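Local coordinates for hypothetical protein TTMA177 (Thermus thermophilus phage TMA, PDB 2ZDJ) that is of unknown function but folds as a small cystatin-like alpha and beta protein, with one helix and an antiparallel sheet, at residues A[7-18]-A[36-44]. Residues are numbered along the deposited sequence; the frame is centred on the assembly and turned at random.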
ATOM      1  N   VAL A   7       7.492   3.111   6.430  1.00 22.57           N
ATOM      2  CA  VAL A   7       7.849   1.992   5.573  1.00 26.94           C
ATOM      3  C   VAL A   7       8.702   0.981   6.351  1.00 28.80           C
ATOM      4  O   VAL A   7       8.366  -0.208   6.422  1.00 28.55           O
ATOM      5  CB  VAL A   7       8.631   2.497   4.337  1.00 21.49           C
ATOM      6  CG1 VAL A   7       9.305   1.345   3.623  1.00 27.53           C
ATOM      7  CG2 VAL A   7       7.686   3.208   3.392  1.00 29.19           C
ATOM      8  N   LYS A   8       9.789   1.456   6.954  1.00 26.68           N
ATOM      9  CA  LYS A   8      10.678   0.574   7.702  1.00 30.81           C
ATOM     10  C   LYS A   8       9.904  -0.347   8.640  1.00 32.06           C
ATOM     11  O   LYS A   8      10.379  -1.425   8.987  1.00 33.08           O
ATOM     12  CB  LYS A   8      11.701   1.381   8.514  1.00 23.85           C
ATOM     13  CG  LYS A   8      11.159   1.971   9.806  1.00 35.00           C
ATOM     14  CD  LYS A   8      12.272   2.538  10.687  1.00 33.41           C
ATOM     15  CE  LYS A   8      11.719   3.040  12.019  1.00 43.09           C
ATOM     16  NZ  LYS A   8      12.771   3.576  12.930  1.00 49.83           N
ATOM     17  N   ASP A   9       8.706   0.060   9.046  1.00 32.99           N
ATOM     18  CA  ASP A   9       7.932  -0.776   9.952  1.00 33.95           C
ATOM     19  C   ASP A   9       7.016  -1.821   9.307  1.00 31.54           C
ATOM     20  O   ASP A   9       6.307  -2.538  10.004  1.00 31.35           O
ATOM     21  CB  ASP A   9       7.155   0.099  10.937  1.00 35.79           C
ATOM     22  CG  ASP A   9       8.074   0.831  11.890  1.00 32.10           C
ATOM     23  OD1 ASP A   9       9.065   0.214  12.330  1.00 34.48           O
ATOM     24  OD2 ASP A   9       7.814   2.010  12.204  1.00 37.09           O
ATOM     25  N   PHE A  10       7.044  -1.916   7.983  1.00 33.48           N
ATOM     26  CA  PHE A  10       6.251  -2.916   7.274  1.00 33.15           C
ATOM     27  C   PHE A  10       7.048  -4.220   7.221  1.00 35.55           C
ATOM     28  O   PHE A  10       8.032  -4.319   6.491  1.00 35.64           O
ATOM     29  CB  PHE A  10       5.953  -2.444   5.855  1.00 28.85           C
ATOM     30  CG  PHE A  10       4.824  -1.469   5.776  1.00 30.52           C
ATOM     31  CD1 PHE A  10       3.512  -1.900   5.920  1.00 23.65           C
ATOM     32  CD2 PHE A  10       5.068  -0.115   5.589  1.00 31.92           C
ATOM     33  CE1 PHE A  10       2.461  -0.996   5.876  1.00 22.76           C
ATOM     34  CE2 PHE A  10       4.020   0.794   5.545  1.00 30.34           C
ATOM     35  CZ  PHE A  10       2.716   0.353   5.688  1.00 25.85           C
ATOM     36  N   GLY A  11       6.618  -5.215   7.993  1.00 33.01           N
ATOM     37  CA  GLY A  11       7.325  -6.481   8.014  1.00 27.56           C
ATOM     38  C   GLY A  11       7.027  -7.411   6.852  1.00 29.72           C
ATOM     39  O   GLY A  11       6.379  -7.025   5.881  1.00 29.07           O
ATOM     40  N   ASP A  12       7.503  -8.650   6.973  1.00 29.63           N
ATOM     41  CA  ASP A  12       7.327  -9.693   5.966  1.00 32.08           C
ATOM     42  C   ASP A  12       5.872 -10.059   5.695  1.00 30.32           C
ATOM     43  O   ASP A  12       5.586 -10.735   4.714  1.00 25.91           O
ATOM     44  CB  ASP A  12       8.064 -10.981   6.377  1.00 43.53           C
ATOM     45  CG  ASP A  12       9.578 -10.828   6.386  1.00 51.78           C
ATOM     46  OD1 ASP A  12      10.106 -10.085   7.242  1.00 60.63           O
ATOM     47  OD2 ASP A  12      10.242 -11.462   5.537  1.00 60.23           O
ATOM     48  N   ASP A  13       4.949  -9.648   6.558  1.00 29.81           N
ATOM     49  CA  ASP A  13       3.566  -9.990   6.300  1.00 26.60           C
ATOM     50  C   ASP A  13       2.969  -9.064   5.244  1.00 26.86           C
ATOM     51  O   ASP A  13       1.823  -9.225   4.841  1.00 29.78           O
ATOM     52  CB  ASP A  13       2.725 -10.000   7.591  1.00 29.10           C
ATOM     53  CG  ASP A  13       2.910  -8.758   8.452  1.00 30.88           C
ATOM     54  OD1 ASP A  13       1.965  -8.441   9.205  1.00 25.60           O
ATOM     55  OD2 ASP A  13       3.981  -8.116   8.398  1.00 29.99           O
ATOM     56  N   TYR A  14       3.780  -8.124   4.766  1.00 28.17           N
ATOM     57  CA  TYR A  14       3.353  -7.174   3.736  1.00 25.85           C
ATOM     58  C   TYR A  14       4.106  -7.406   2.428  1.00 23.40           C
ATOM     59  O   TYR A  14       5.224  -7.917   2.428  1.00 25.40           O
ATOM     60  CB  TYR A  14       3.610  -5.734   4.197  1.00 20.93           C
ATOM     61  CG  TYR A  14       2.708  -5.257   5.307  1.00 20.39           C
ATOM     62  CD1 TYR A  14       1.494  -4.623   5.028  1.00 15.64           C
ATOM     63  CD2 TYR A  14       3.071  -5.433   6.638  1.00 17.18           C
ATOM     64  CE1 TYR A  14       0.669  -4.172   6.063  1.00 22.07           C
ATOM     65  CE2 TYR A  14       2.255  -4.991   7.674  1.00 19.49           C
ATOM     66  CZ  TYR A  14       1.064  -4.363   7.387  1.00  9.34           C
ATOM     67  OH  TYR A  14       0.270  -3.939   8.424  1.00 27.94           O
ATOM     68  N   THR A  15       3.489  -7.014   1.319  1.00 24.65           N
ATOM     69  CA  THR A  15       4.107  -7.149   0.000  1.00 27.40           C
ATOM     70  C   THR A  15       4.061  -5.810  -0.747  1.00 23.46           C
ATOM     71  O   THR A  15       3.051  -5.107  -0.727  1.00 25.24           O
ATOM     72  CB  THR A  15       3.394  -8.216  -0.825  1.00 31.48           C
ATOM     73  OG1 THR A  15       3.590  -9.491  -0.204  1.00 41.89           O
ATOM     74  CG2 THR A  15       3.944  -8.259  -2.238  1.00 35.61           C
ATOM     75  N   LEU A  16       5.175  -5.455  -1.381  1.00 25.20           N
ATOM     76  CA  LEU A  16       5.282  -4.209  -2.124  1.00 25.50           C
ATOM     77  C   LEU A  16       4.738  -4.363  -3.535  1.00 24.71           C
ATOM     78  O   LEU A  16       5.019  -5.349  -4.209  1.00 26.33           O
ATOM     79  CB  LEU A  16       6.740  -3.763  -2.184  1.00 23.57           C
ATOM     80  CG  LEU A  16       7.053  -2.510  -3.010  1.00 24.79           C
ATOM     81  CD1 LEU A  16       6.509  -1.283  -2.312  1.00 19.31           C
ATOM     82  CD2 LEU A  16       8.566  -2.382  -3.186  1.00 23.42           C
ATOM     83  N   ILE A  17       3.944  -3.392  -3.970  1.00 21.09           N
ATOM     84  CA  ILE A  17       3.374  -3.403  -5.309  1.00 22.79           C
ATOM     85  C   ILE A  17       3.814  -2.105  -5.973  1.00 24.86           C
ATOM     86  O   ILE A  17       3.528  -1.014  -5.463  1.00 22.48           O
ATOM     87  CB  ILE A  17       1.819  -3.422  -5.289  1.00 25.06           C
ATOM     88  CG1 ILE A  17       1.298  -4.624  -4.494  1.00 26.06           C
ATOM     89  CG2 ILE A  17       1.286  -3.433  -6.706  1.00 24.98           C
ATOM     90  CD1 ILE A  17       1.686  -5.934  -5.024  1.00 24.49           C
ATOM     91  N   GLN A  18       4.519  -2.223  -7.094  1.00 24.05           N
ATOM     92  CA  GLN A  18       4.987  -1.048  -7.826  1.00 31.12           C
ATOM     93  C   GLN A  18       4.435  -0.970  -9.244  1.00 25.68           C
ATOM     94  O   GLN A  18       4.384   0.102  -9.827  1.00 23.82           O
ATOM     95  CB  GLN A  18       6.519  -1.012  -7.876  1.00 25.59           C
ATOM     96  CG  GLN A  18       7.173  -0.616  -6.559  1.00 33.74           C
ATOM     97  CD  GLN A  18       8.694  -0.615  -6.631  1.00 34.52           C
ATOM     98  OE1 GLN A  18       9.314  -1.644  -6.896  1.00 30.63           O
ATOM     99  NE2 GLN A  18       9.301   0.545  -6.389  1.00 31.09           N
ATOM    100  N   PRO A  36      -1.401   7.041  -5.017  1.00 21.04           N
ATOM    101  CA  PRO A  36      -0.039   6.682  -4.614  1.00 22.22           C
ATOM    102  C   PRO A  36       0.712   6.077  -5.807  1.00 24.08           C
ATOM    103  O   PRO A  36       0.102   5.738  -6.821  1.00 26.57           O
ATOM    104  CB  PRO A  36      -0.278   5.677  -3.498  1.00 17.76           C
ATOM    105  CG  PRO A  36      -1.512   4.951  -3.993  1.00 19.38           C
ATOM    106  CD  PRO A  36      -2.389   6.099  -4.463  1.00 17.60           C
ATOM    107  N   HIS A  37       2.029   5.953  -5.698  1.00 21.06           N
ATOM    108  CA  HIS A  37       2.813   5.383  -6.788  1.00 26.76           C
ATOM    109  C   HIS A  37       3.377   4.013  -6.431  1.00 25.35           C
ATOM    110  O   HIS A  37       4.111   3.412  -7.202  1.00 32.60           O
ATOM    111  CB  HIS A  37       3.952   6.329  -7.184  1.00 40.46           C
ATOM    112  CG  HIS A  37       3.484   7.605  -7.812  1.00 44.25           C
ATOM    113  ND1 HIS A  37       2.589   7.632  -8.860  1.00 52.51           N
ATOM    114  CD2 HIS A  37       3.797   8.897  -7.551  1.00 47.01           C
ATOM    115  CE1 HIS A  37       2.371   8.885  -9.218  1.00 50.10           C
ATOM    116  NE2 HIS A  37       3.091   9.672  -8.439  1.00 44.91           N
ATOM    117  N   ALA A  38       3.021   3.523  -5.252  1.00 25.19           N
ATOM    118  CA  ALA A  38       3.458   2.216  -4.793  1.00 28.20           C
ATOM    119  C   ALA A  38       2.577   1.859  -3.614  1.00 28.06           C
ATOM    120  O   ALA A  38       2.142   2.735  -2.854  1.00 26.41           O
ATOM    121  CB  ALA A  38       4.912   2.249  -4.369  1.00 26.29           C
ATOM    122  N   LEU A  39       2.305   0.574  -3.472  1.00 24.81           N
ATOM    123  CA  LEU A  39       1.456   0.105  -2.394  1.00 17.66           C
ATOM    124  C   LEU A  39       2.143  -0.966  -1.578  1.00 21.17           C
ATOM    125  O   LEU A  39       3.071  -1.623  -2.042  1.00 18.85           O
ATOM    126  CB  LEU A  39       0.166  -0.474  -2.967  1.00 21.81           C
ATOM    127  CG  LEU A  39      -0.699   0.433  -3.847  1.00 22.43           C
ATOM    128  CD1 LEU A  39      -1.812  -0.377  -4.470  1.00 18.88           C
ATOM    129  CD2 LEU A  39      -1.274   1.574  -3.003  1.00 18.75           C
ATOM    130  N   PHE A  40       1.697  -1.099  -0.336  1.00 18.98           N
ATOM    131  CA  PHE A  40       2.170  -2.130   0.563  1.00 19.69           C
ATOM    132  C   PHE A  40       0.844  -2.800   0.870  1.00 20.90           C
ATOM    133  O   PHE A  40      -0.093  -2.161   1.371  1.00 16.92           O
ATOM    134  CB  PHE A  40       2.793  -1.526   1.821  1.00 22.78           C
ATOM    135  CG  PHE A  40       4.244  -1.153   1.663  1.00 22.69           C
ATOM    136  CD1 PHE A  40       5.234  -2.122   1.752  1.00 19.92           C
ATOM    137  CD2 PHE A  40       4.617   0.167   1.433  1.00 31.02           C
ATOM    138  CE1 PHE A  40       6.584  -1.785   1.617  1.00 25.20           C
ATOM    139  CE2 PHE A  40       5.969   0.520   1.295  1.00 29.69           C
ATOM    140  CZ  PHE A  40       6.950  -0.458   1.389  1.00 28.49           C
ATOM    141  N   VAL A  41       0.740  -4.074   0.531  1.00 15.70           N
ATOM    142  CA  VAL A  41      -0.510  -4.771   0.759  1.00 17.77           C
ATOM    143  C   VAL A  41      -0.344  -5.996   1.637  1.00 20.73           C
ATOM    144  O   VAL A  41       0.663  -6.700   1.565  1.00 19.55           O
ATOM    145  CB  VAL A  41      -1.127  -5.250  -0.576  1.00 18.58           C
ATOM    146  CG1 VAL A  41      -1.442  -4.073  -1.484  1.00 13.86           C
ATOM    147  CG2 VAL A  41      -0.157  -6.184  -1.269  1.00 20.24           C
ATOM    148  N   LYS A  42      -1.330  -6.240   2.489  1.00 17.14           N
ATOM    149  CA  LYS A  42      -1.300  -7.438   3.302  1.00 16.83           C
ATOM    150  C   LYS A  42      -2.439  -8.260   2.739  1.00 15.29           C
ATOM    151  O   LYS A  42      -3.589  -7.818   2.699  1.00 15.50           O
ATOM    152  CB  LYS A  42      -1.538  -7.146   4.778  1.00 18.39           C
ATOM    153  CG  LYS A  42      -1.908  -8.402   5.576  1.00 29.54           C
ATOM    154  CD  LYS A  42      -1.334  -8.404   6.986  1.00 27.64           C
ATOM    155  CE  LYS A  42      -1.718  -7.171   7.775  1.00 31.05           C
ATOM    156  NZ  LYS A  42      -1.128  -7.191   9.138  1.00 20.55           N
ATOM    157  N   VAL A  43      -2.108  -9.454   2.279  1.00 16.45           N
ATOM    158  CA  VAL A  43      -3.096 -10.341   1.703  1.00 18.70           C
ATOM    159  C   VAL A  43      -3.574 -11.302   2.777  1.00 19.39           C
ATOM    160  O   VAL A  43      -2.767 -11.873   3.509  1.00 22.10           O
ATOM    161  CB  VAL A  43      -2.490 -11.112   0.515  1.00 20.73           C
ATOM    162  CG1 VAL A  43      -3.510 -12.092  -0.057  1.00 21.62           C
ATOM    163  CG2 VAL A  43      -2.050 -10.116  -0.561  1.00 19.12           C
ATOM    164  N   GLY A  44      -4.888 -11.456   2.889  1.00 20.01           N
ATOM    165  CA  GLY A  44      -5.429 -12.357   3.890  1.00 22.14           C
ATOM    166  C   GLY A  44      -6.650 -13.126   3.416  1.00 26.10           C
ATOM    167  O   GLY A  44      -7.607 -12.525   2.935  1.00 29.36           O
TER
HETATM  168  O   HOH W   1       0.668 -10.441   2.599  1.00 36.05           O
HETATM  169  O   HOH W   2       1.261  -6.723  11.197  1.00 42.16           O
HETATM  170  O   HOH W   3       3.032   2.924  -9.984  1.00 37.79           O
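The F40 and F10 rings form an offset stack, planes 2° and centroids 4.6 Å apart. L16 CD1 sits over the opposite face of F40, 4.0 Å from the centroid, in a CH-pi contact. With CG anti to the backbone N (chi1 176°), the L16 side chain turns back toward that ring. V7 CG1 comes within 3.7 Å of F40 CZ. On F10, V7 CA and Y14 CD2 lie at the ring edge, and the W52 ring packs edge-to-face. The Y14 ring has F10 CD1 over one face and G11 O at its edge; K42 CB approaches it obliquely.

Strand 15-17 pairs antiparallel with strand 38-44 as an outermost strand of the sheet. In the hydrogen-bonded pair T15-V41, T15 N bonds V41 O and V41 N bonds T15 O. I17 and L39 form the second such pair, again with two backbone bonds. The I17 and L39 side chains touch helix 20-30; on the same sheet face I17 CG1 meets V41 CG2 at 3.9 Å.

At one end, K42 NZ forms a salt bridge with D13 OD1 at 3.3 Å, a weak hydrogen bond. One water donates to D13 OD1 and accepts a weak bond from K42 NZ. K42 also pairs with E50, which accepts from Y14 OH. The stack is apolar, with F40 buried and F10 partly exposed, while two carboxylates probably share the lysine charge at the more open end.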